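Local coordinates for protein malate dehydrogenase (Entamoeba histolytica, PDB 3I0P) that probably catalyses the NAD-dependent interconversion of malate and oxaloacetate in an anaerobic parasitic protozoan, at residues 18-21 and 22-25; 298-301 and 302-306; 352-355 and 356-360. All blocks are in the same frame, centred on the assembly; numbering follows the deposited sequence.

Contact 1 (18-21 and 22-25); sequences MYQV and LLKV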
ATOM      1  N   MET A  18      21.730  22.894 -12.404  1.00 24.70           N
ATOM      2  CA  MET A  18      21.907  21.695 -11.605  1.00 24.37           C
ATOM      3  C   MET A  18      22.880  20.753 -12.316  1.00 24.30           C
ATOM      4  O   MET A  18      23.782  20.188 -11.703  1.00 24.71           O
ATOM      5  CB  MET A  18      20.547  21.046 -11.395  1.00 24.21           C
ATOM      6  CG  MET A  18      20.268  20.656  -9.974  1.00 24.06           C
ATOM      7  SD  MET A  18      18.591  20.934  -9.361  1.00 23.91           S
ATOM      8  CE  MET A  18      17.557  20.382 -10.728  1.00 22.40           C
ATOM      9  N   TYR A  19      22.711  20.635 -13.627  1.00 23.89           N
ATOM     10  CA  TYR A  19      23.524  19.769 -14.457  1.00 23.52           C
ATOM     11  C   TYR A  19      24.971  20.268 -14.582  1.00 23.81           C
ATOM     12  O   TYR A  19      25.909  19.462 -14.584  1.00 23.81           O
ATOM     13  CB  TYR A  19      22.839  19.637 -15.813  1.00 23.21           C
ATOM     14  CG  TYR A  19      23.642  19.042 -16.941  1.00 22.53           C
ATOM     15  CD1 TYR A  19      23.902  17.672 -17.002  1.00 22.62           C
ATOM     16  CD2 TYR A  19      24.091  19.846 -17.986  1.00 22.35           C
ATOM     17  CE1 TYR A  19      24.631  17.121 -18.070  1.00 22.76           C
ATOM     18  CE2 TYR A  19      24.816  19.312 -19.054  1.00 23.09           C
ATOM     19  CZ  TYR A  19      25.078  17.952 -19.088  1.00 23.19           C
ATOM     20  OH  TYR A  19      25.784  17.436 -20.142  1.00 24.85           O
ATOM     21  N   GLN A  20      25.157  21.586 -14.674  1.00 23.77           N
ATOM     22  CA  GLN A  20      26.508  22.143 -14.749  1.00 23.58           C
ATOM     23  C   GLN A  20      27.252  21.989 -13.421  1.00 23.66           C
ATOM     24  O   GLN A  20      28.421  21.607 -13.406  1.00 23.86           O
ATOM     25  CB  GLN A  20      26.515  23.603 -15.213  1.00 23.52           C
ATOM     26  CG  GLN A  20      25.945  23.862 -16.618  1.00 23.07           C
ATOM     27  CD  GLN A  20      26.670  23.129 -17.748  1.00 22.25           C
ATOM     28  OE1 GLN A  20      27.892  22.949 -17.726  1.00 20.53           O
ATOM     29  NE2 GLN A  20      25.902  22.721 -18.761  1.00 22.11           N
ATOM     30  N   VAL A  21      26.573  22.260 -12.311  1.00 23.44           N
ATOM     31  CA  VAL A  21      27.207  22.128 -11.001  1.00 23.62           C
ATOM     32  C   VAL A  21      27.590  20.667 -10.691  1.00 24.07           C
ATOM     33  O   VAL A  21      28.623  20.402 -10.048  1.00 24.35           O
ATOM     34  CB  VAL A  21      26.348  22.743  -9.872  1.00 23.47           C
ATOM     35  CG1 VAL A  21      27.040  22.594  -8.521  1.00 23.22           C
ATOM     36  CG2 VAL A  21      26.075  24.208 -10.155  1.00 22.23           C
ATOM     37  N   LEU A  22      26.773  19.729 -11.167  1.00 24.06           N
ATOM     38  CA  LEU A  22      27.042  18.308 -10.963  1.00 24.19           C
ATOM     39  C   LEU A  22      28.239  17.835 -11.782  1.00 24.47           C
ATOM     40  O   LEU A  22      28.994  16.972 -11.341  1.00 24.51           O
ATOM     41  CB  LEU A  22      25.803  17.466 -11.273  1.00 24.09           C
ATOM     42  CG  LEU A  22      24.687  17.431 -10.226  1.00 23.75           C
ATOM     43  CD1 LEU A  22      23.359  17.006 -10.852  1.00 22.86           C
ATOM     44  CD2 LEU A  22      25.071  16.515  -9.068  1.00 23.85           C
ATOM     45  N   LEU A  23      28.408  18.403 -12.974  1.00 24.92           N
ATOM     46  CA  LEU A  23      29.609  18.167 -13.772  1.00 25.20           C
ATOM     47  C   LEU A  23      30.835  18.734 -13.067  1.00 25.50           C
ATOM     48  O   LEU A  23      31.845  18.044 -12.929  1.00 25.95           O
ATOM     49  CB  LEU A  23      29.481  18.788 -15.155  1.00 24.97           C
ATOM     50  CG  LEU A  23      28.513  18.117 -16.120  1.00 25.30           C
ATOM     51  CD1 LEU A  23      28.417  18.913 -17.416  1.00 24.31           C
ATOM     52  CD2 LEU A  23      28.931  16.676 -16.383  1.00 25.51           C
ATOM     53  N   LYS A  24      30.727  19.976 -12.599  1.00 25.68           N
ATOM     54  CA  LYS A  24      31.836  20.666 -11.942  1.00 25.95           C
ATOM     55  C   LYS A  24      32.365  19.928 -10.722  1.00 26.00           C
ATOM     56  O   LYS A  24      33.567  19.954 -10.483  1.00 26.12           O
ATOM     57  CB  LYS A  24      31.458  22.097 -11.564  1.00 25.95           C
ATOM     58  CG  LYS A  24      31.255  23.023 -12.750  1.00 26.26           C
ATOM     59  CD  LYS A  24      32.553  23.359 -13.470  1.00 27.22           C
ATOM     60  CE  LYS A  24      32.264  24.288 -14.640  1.00 28.63           C
ATOM     61  NZ  LYS A  24      33.490  24.874 -15.216  1.00 29.17           N
ATOM     62  N   VAL A  25      31.478  19.279  -9.962  1.00 26.10           N
ATOM     63  CA  VAL A  25      31.887  18.495  -8.776  1.00 25.85           C
ATOM     64  C   VAL A  25      32.247  17.049  -9.125  1.00 25.69           C
ATOM     65  O   VAL A  25      32.376  16.199  -8.240  1.00 25.87           O
ATOM     66  CB  VAL A  25      30.843  18.526  -7.634  1.00 25.88           C
ATOM     67  CG1 VAL A  25      30.606  19.958  -7.165  1.00 26.24           C
ATOM     68  CG2 VAL A  25      29.536  17.877  -8.072  1.00 26.17           C
TER

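Contact 2 (298-301 and 302-306); sequences NEFK and KNVGD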
ATOM      1  N   ASN A 298      -4.986   0.928 -24.379  1.00 27.10           N
ATOM      2  CA  ASN A 298      -5.928   2.046 -24.481  1.00 27.32           C
ATOM      3  C   ASN A 298      -7.254   1.743 -23.825  1.00 27.44           C
ATOM      4  O   ASN A 298      -7.885   2.633 -23.250  1.00 27.44           O
ATOM      5  CB  ASN A 298      -6.127   2.473 -25.937  1.00 27.31           C
ATOM      6  CG  ASN A 298      -4.910   3.175 -26.498  1.00 27.44           C
ATOM      7  OD1 ASN A 298      -4.431   4.166 -25.930  1.00 27.89           O
ATOM      8  ND2 ASN A 298      -4.386   2.659 -27.599  1.00 26.17           N
ATOM      9  N   GLU A 299      -7.664   0.481 -23.900  1.00 27.71           N
ATOM     10  CA  GLU A 299      -8.888   0.040 -23.251  1.00 28.33           C
ATOM     11  C   GLU A 299      -8.705   0.134 -21.731  1.00 27.77           C
ATOM     12  O   GLU A 299      -9.611   0.592 -21.024  1.00 28.09           O
ATOM     13  CB  GLU A 299      -9.242  -1.381 -23.698  1.00 29.03           C
ATOM     14  CG  GLU A 299     -10.688  -1.569 -24.148  1.00 31.84           C
ATOM     15  CD  GLU A 299     -11.088  -3.051 -24.187  1.00 37.10           C
ATOM     16  OE1 GLU A 299     -10.512  -3.793 -25.023  1.00 38.28           O
ATOM     17  OE2 GLU A 299     -11.974  -3.468 -23.382  1.00 37.95           O
ATOM     18  N   PHE A 300      -7.519  -0.263 -21.252  1.00 26.93           N
ATOM     19  CA  PHE A 300      -7.124  -0.115 -19.845  1.00 26.16           C
ATOM     20  C   PHE A 300      -7.014   1.348 -19.409  1.00 25.61           C
ATOM     21  O   PHE A 300      -7.544   1.723 -18.356  1.00 25.07           O
ATOM     22  CB  PHE A 300      -5.801  -0.840 -19.578  1.00 26.50           C
ATOM     23  CG  PHE A 300      -5.194  -0.536 -18.226  1.00 26.82           C
ATOM     24  CD1 PHE A 300      -5.393  -1.401 -17.147  1.00 26.44           C
ATOM     25  CD2 PHE A 300      -4.413   0.604 -18.033  1.00 26.47           C
ATOM     26  CE1 PHE A 300      -4.831  -1.135 -15.902  1.00 26.18           C
ATOM     27  CE2 PHE A 300      -3.855   0.881 -16.785  1.00 27.16           C
ATOM     28  CZ  PHE A 300      -4.063   0.006 -15.717  1.00 26.46           C
ATOM     29  N   LYS A 301      -6.320   2.167 -20.205  1.00 24.97           N
ATOM     30  CA  LYS A 301      -6.245   3.612 -19.930  1.00 24.89           C
ATOM     31  C   LYS A 301      -7.632   4.227 -19.771  1.00 24.72           C
ATOM     32  O   LYS A 301      -7.848   5.060 -18.886  1.00 25.03           O
ATOM     33  CB  LYS A 301      -5.494   4.363 -21.020  1.00 24.73           C
ATOM     34  CG  LYS A 301      -4.001   4.127 -21.058  1.00 25.91           C
ATOM     35  CD  LYS A 301      -3.402   5.009 -22.129  1.00 27.44           C
ATOM     36  CE  LYS A 301      -1.990   4.621 -22.441  1.00 27.79           C
ATOM     37  NZ  LYS A 301      -1.344   5.712 -23.210  1.00 28.55           N
ATOM     38  N   LYS A 302      -8.558   3.805 -20.632  1.00 24.20           N
ATOM     39  CA  LYS A 302      -9.945   4.253 -20.620  1.00 23.95           C
ATOM     40  C   LYS A 302     -10.642   3.887 -19.296  1.00 23.22           C
ATOM     41  O   LYS A 302     -11.331   4.709 -18.683  1.00 23.04           O
ATOM     42  CB  LYS A 302     -10.664   3.647 -21.839  1.00 24.60           C
ATOM     43  CG  LYS A 302     -12.187   3.586 -21.764  1.00 26.52           C
ATOM     44  CD  LYS A 302     -12.849   4.501 -22.786  1.00 28.67           C
ATOM     45  CE  LYS A 302     -14.362   4.222 -22.859  1.00 30.28           C
ATOM     46  NZ  LYS A 302     -15.092   4.584 -21.599  1.00 30.46           N
ATOM     47  N   ASN A 303     -10.433   2.655 -18.848  1.00 22.37           N
ATOM     48  CA  ASN A 303     -11.030   2.175 -17.612  1.00 21.42           C
ATOM     49  C   ASN A 303     -10.549   2.995 -16.390  1.00 21.48           C
ATOM     50  O   ASN A 303     -11.359   3.400 -15.548  1.00 21.42           O
ATOM     51  CB  ASN A 303     -10.740   0.677 -17.472  1.00 20.81           C
ATOM     52  CG  ASN A 303     -11.714  -0.049 -16.544  1.00 19.78           C
ATOM     53  OD1 ASN A 303     -11.818  -1.276 -16.598  1.00 19.73           O
ATOM     54  ND2 ASN A 303     -12.406   0.686 -15.684  1.00 16.81           N
ATOM     55  N   VAL A 304      -9.240   3.253 -16.316  1.00 21.48           N
ATOM     56  CA  VAL A 304      -8.647   4.067 -15.246  1.00 21.18           C
ATOM     57  C   VAL A 304      -9.236   5.482 -15.239  1.00 21.74           C
ATOM     58  O   VAL A 304      -9.656   5.995 -14.187  1.00 21.59           O
ATOM     59  CB  VAL A 304      -7.095   4.105 -15.364  1.00 21.20           C
ATOM     60  CG1 VAL A 304      -6.484   5.205 -14.495  1.00 20.02           C
ATOM     61  CG2 VAL A 304      -6.496   2.740 -15.021  1.00 20.35           C
ATOM     62  N   GLY A 305      -9.283   6.096 -16.421  1.00 22.17           N
ATOM     63  CA  GLY A 305      -9.937   7.391 -16.601  1.00 22.71           C
ATOM     64  C   GLY A 305     -11.381   7.380 -16.132  1.00 23.14           C
ATOM     65  O   GLY A 305     -11.802   8.275 -15.400  1.00 23.38           O
ATOM     66  N   ASP A 306     -12.138   6.365 -16.551  1.00 23.42           N
ATOM     67  CA  ASP A 306     -13.513   6.204 -16.097  1.00 23.86           C
ATOM     68  C   ASP A 306     -13.620   6.173 -14.570  1.00 24.02           C
ATOM     69  O   ASP A 306     -14.552   6.764 -14.006  1.00 24.15           O
ATOM     70  CB  ASP A 306     -14.142   4.935 -16.682  1.00 24.39           C
ATOM     71  CG  ASP A 306     -14.601   5.107 -18.118  1.00 25.17           C
ATOM     72  OD1 ASP A 306     -14.798   6.260 -18.560  1.00 25.39           O
ATOM     73  OD2 ASP A 306     -14.774   4.071 -18.802  1.00 25.91           O
TER

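Contact 3 (352-355 and 356-360); sequences MKEL and SSFYN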
ATOM      1  N   MET A 352      22.261  28.989  -4.559  1.00 30.04           N
ATOM      2  CA  MET A 352      22.587  28.890  -5.992  1.00 30.69           C
ATOM      3  C   MET A 352      23.731  29.828  -6.362  1.00 31.38           C
ATOM      4  O   MET A 352      24.686  29.421  -7.027  1.00 31.26           O
ATOM      5  CB  MET A 352      21.362  29.163  -6.870  1.00 30.24           C
ATOM      6  CG  MET A 352      20.293  28.084  -6.801  1.00 30.00           C
ATOM      7  SD  MET A 352      18.753  28.488  -7.673  1.00 29.15           S
ATOM      8  CE  MET A 352      19.260  28.418  -9.391  1.00 29.10           C
ATOM      9  N   LYS A 353      23.626  31.079  -5.915  1.00 32.58           N
ATOM     10  CA  LYS A 353      24.677  32.083  -6.100  1.00 33.73           C
ATOM     11  C   LYS A 353      26.029  31.582  -5.594  1.00 33.99           C
ATOM     12  O   LYS A 353      27.039  31.703  -6.288  1.00 34.00           O
ATOM     13  CB  LYS A 353      24.301  33.393  -5.399  1.00 34.02           C
ATOM     14  CG  LYS A 353      23.413  34.321  -6.217  1.00 35.34           C
ATOM     15  CD  LYS A 353      22.764  35.362  -5.309  1.00 38.66           C
ATOM     16  CE  LYS A 353      22.604  36.706  -6.008  1.00 40.83           C
ATOM     17  NZ  LYS A 353      23.937  37.244  -6.449  1.00 42.74           N
ATOM     18  N   GLU A 354      26.031  30.996  -4.400  1.00 34.61           N
ATOM     19  CA  GLU A 354      27.247  30.446  -3.817  1.00 35.57           C
ATOM     20  C   GLU A 354      27.873  29.353  -4.694  1.00 35.31           C
ATOM     21  O   GLU A 354      29.078  29.390  -4.959  1.00 35.54           O
ATOM     22  CB  GLU A 354      26.984  29.935  -2.405  1.00 36.07           C
ATOM     23  CG  GLU A 354      28.244  29.846  -1.545  1.00 39.50           C
ATOM     24  CD  GLU A 354      28.013  29.154  -0.197  1.00 44.02           C
ATOM     25  OE1 GLU A 354      26.901  28.601   0.034  1.00 45.39           O
ATOM     26  OE2 GLU A 354      28.955  29.166   0.634  1.00 45.15           O
ATOM     27  N   LEU A 355      27.053  28.402  -5.152  1.00 34.88           N
ATOM     28  CA  LEU A 355      27.505  27.348  -6.074  1.00 34.37           C
ATOM     29  C   LEU A 355      27.994  27.902  -7.415  1.00 34.26           C
ATOM     30  O   LEU A 355      29.003  27.450  -7.953  1.00 34.23           O
ATOM     31  CB  LEU A 355      26.398  26.317  -6.308  1.00 34.13           C
ATOM     32  CG  LEU A 355      25.855  25.597  -5.074  1.00 33.64           C
ATOM     33  CD1 LEU A 355      24.491  25.011  -5.373  1.00 33.62           C
ATOM     34  CD2 LEU A 355      26.816  24.529  -4.563  1.00 32.58           C
ATOM     35  N   SER A 356      27.268  28.881  -7.947  1.00 34.16           N
ATOM     36  CA  SER A 356      27.678  29.607  -9.154  1.00 34.15           C
ATOM     37  C   SER A 356      29.088  30.188  -9.016  1.00 34.23           C
ATOM     38  O   SER A 356      29.932  30.035  -9.905  1.00 33.80           O
ATOM     39  CB  SER A 356      26.687  30.736  -9.431  1.00 33.81           C
ATOM     40  OG  SER A 356      27.112  31.500 -10.529  1.00 33.26           O
ATOM     41  N   SER A 357      29.308  30.846  -7.878  1.00 34.52           N
ATOM     42  CA  SER A 357      30.573  31.464  -7.502  1.00 34.82           C
ATOM     43  C   SER A 357      31.717  30.444  -7.407  1.00 34.53           C
ATOM     44  O   SER A 357      32.755  30.606  -8.054  1.00 34.66           O
ATOM     45  CB  SER A 357      30.388  32.170  -6.154  1.00 35.07           C
ATOM     46  OG  SER A 357      31.319  33.221  -5.989  1.00 36.42           O
ATOM     47  N   PHE A 358      31.496  29.395  -6.611  1.00 34.16           N
ATOM     48  CA  PHE A 358      32.465  28.320  -6.375  1.00 33.48           C
ATOM     49  C   PHE A 358      32.878  27.595  -7.641  1.00 33.36           C
ATOM     50  O   PHE A 358      34.059  27.346  -7.839  1.00 33.54           O
ATOM     51  CB  PHE A 358      31.894  27.280  -5.398  1.00 33.51           C
ATOM     52  CG  PHE A 358      31.914  27.694  -3.945  1.00 32.46           C
ATOM     53  CD1 PHE A 358      32.377  28.938  -3.547  1.00 32.55           C
ATOM     54  CD2 PHE A 358      31.427  26.826  -2.976  1.00 33.14           C
ATOM     55  CE1 PHE A 358      32.378  29.308  -2.200  1.00 33.60           C
ATOM     56  CE2 PHE A 358      31.416  27.181  -1.621  1.00 34.00           C
ATOM     57  CZ  PHE A 358      31.901  28.424  -1.229  1.00 33.74           C
ATOM     58  N   TYR A 359      31.916  27.253  -8.497  1.00 33.26           N
ATOM     59  CA  TYR A 359      32.199  26.355  -9.632  1.00 33.38           C
ATOM     60  C   TYR A 359      32.212  27.022 -11.001  1.00 33.65           C
ATOM     61  O   TYR A 359      32.323  26.346 -12.039  1.00 33.30           O
ATOM     62  CB  TYR A 359      31.261  25.136  -9.598  1.00 33.07           C
ATOM     63  CG  TYR A 359      31.337  24.443  -8.270  1.00 33.04           C
ATOM     64  CD1 TYR A 359      32.487  23.733  -7.894  1.00 33.01           C
ATOM     65  CD2 TYR A 359      30.289  24.544  -7.356  1.00 33.07           C
ATOM     66  CE1 TYR A 359      32.579  23.120  -6.642  1.00 33.72           C
ATOM     67  CE2 TYR A 359      30.364  23.939  -6.106  1.00 33.94           C
ATOM     68  CZ  TYR A 359      31.511  23.229  -5.754  1.00 34.62           C
ATOM     69  OH  TYR A 359      31.576  22.636  -4.516  1.00 35.27           O
ATOM     70  N   ASN A 360      32.124  28.353 -10.988  1.00 34.20           N
ATOM     71  CA  ASN A 360      32.080  29.153 -12.208  1.00 34.70           C
ATOM     72  C   ASN A 360      30.998  28.640 -13.160  1.00 34.63           C
ATOM     73  O   ASN A 360      31.261  28.301 -14.320  1.00 34.79           O
ATOM     74  CB  ASN A 360      33.464  29.211 -12.881  1.00 35.06           C
ATOM     75  CG  ASN A 360      33.551  30.298 -13.945  1.00 36.80           C
ATOM     76  OD1 ASN A 360      33.253  31.468 -13.683  1.00 38.26           O
ATOM     77  ND2 ASN A 360      33.959  29.915 -15.156  1.00 37.94           N
TER

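Contact 1 (18-21 and 22-25)
The backbone N-H groups of L22, L23, K24 and V25 reach back to the carbonyls of M18, Y19, Q20 and V21 in turn, four successive i to i-4 bonds that make this the last two turns of helix 11-24. The straightest of them runs from K24 N to Q20 O, 2.9 Å long with 162° at the hydrogen. V25 still donates to V21 O at 3.1 Å, although its own phi and psi have already left the helical range.

Among the side chains, the clearest meeting is Y19 with L23, one turn apart. CG of Y19 lies anti to the backbone N (chi1 167°), which lets the ring come alongside the following turn. L23 sends CD1 over one face of that ring, off centre toward the rim; the nearest ring atom is CZ, 3.9 Å from CD1. Measured to the ring centroid, L23 CD1 is 4.1 Å away, a CH-pi contact. The amide oxygen of Q20 meets the same methyl, with OE1 also 4.1 Å from L23 CD1, while Q20 NE2 makes a weak hydrogen bond to E16 one turn earlier. Just beyond the ring, Y19 OH is hydrogen-bonded to the carboxylate of E29, at the start of the next helix. M18, V21 and L22 all touch F55 of helix 55-64.

The phenol of Y19 is therefore held in two ways, by a methyl against its face and by a carboxylate at its hydroxyl. Together these should limit the tyrosine's freedom to turn. Of the two, it is the bond to E29 that ties the end of helix 11-24 to the start of helix 29-45.

Contact 2 (298-301 and 302-306)
F300 and V304 meet one turn apart on helix 297-312, with V304 CG2 lying over one face of the phenyl ring. That methyl is 3.7 Å from F300 CE2 and 4.0 Å from the F300 ring centroid, a CH-pi contact. A chi1 of 170° swings the ring away from its own N and up against the next turn, where the valine waits.

The main-chain polar atoms are paired in ordinary alpha-helical fashion. K302 N donates to N298 O at 2.9 Å, and N303 N and V304 N bind the carbonyls of E299 and F300. G305 N closes the series on K301 O at 3.0 Å, with 170° at the hydrogen. One residue further on, D306 N is bonded to K302 O, 2.8 Å away.

The charged and amide ends form two separate groups. On one flank K302 bends at chi2 and chi4, which brings NZ round to D306 OD2 for a salt bridge of 2.9 Å, using the oxygen's syn lone pair. The other oxygen, D306 OD1, is paired with R309, so the carboxylate is shared between a lysine one turn back and an arginine further along. On another flank R295 serves two residues: its NH2 forms a salt bridge with E299 OE2, and its NH1 is hydrogen-bonded to the amide oxygen N303 OD1 of a buried residue.

F300 and V304 also pack on I170 of strand 166-170 and on C260 of the second subunit, and E299 and N303 share that interface, touching I263 and F266 of the second subunit.

The ion pairs probably fix where the two carboxylates lie, and R295, shared by E299 and N303, ties the helix to the residues just before it.

Contact 3 (352-355 and 356-360)
Along the backbone, S356, S357, F358 and Y359 donate their N-H groups to the carbonyls of M352, K353, E354 and L355, the i to i-4 pattern of an alpha-helix. The bond from F358 N to E354 O is 2.9 Å long and nearly straight, at 169°. N360 has a positive phi, outside helical values.

E354 and F358 lie side by side and point the same way. The glutamate chain is extended, and its CG sits over one face of the phenyl ring, 4.2 Å from the F358 centroid, in a CH-pi contact. Further out, E354 OE2 comes to 3.6 Å from F358 CZ, the carboxylate and ring planes standing 53° apart. On another side, L355 CD2 meets Y359 CE2 at 3.9 Å, approaching the tyrosine ring at its edge and in its plane. S356 OG turns to the chain that follows and is hydrogen-bonded to V361 O.

L355 also packs on F55 and I60 of helix 55-64 and on F17 of helix 11-24. Y359 carries the packing on, against K64 of helix 55-64, so helix 346-359 lies against both.

In the fold
Contacts 1 and 3 belong to one cluster of helices, their centres about 10 Å apart. They meet chiefly through Y359: K24 CE packs 3.3 Å from Y359 O, V25 CG1 lies 3.7 Å from Y359 CZ, and V21 CG1 is 4.0 Å from Y359 CD2. Both also pack on helix 55-64, where F55 is common to them. Contact 2 stands apart, its centre about 41 Å from that of contact 1 and about 47 Å from that of contact 3, across the centre of the chain from contact 3. It is at the dimer interface, where the V304 side chain is about 13 Å from a bound NAD, too far for contact with the cofactor.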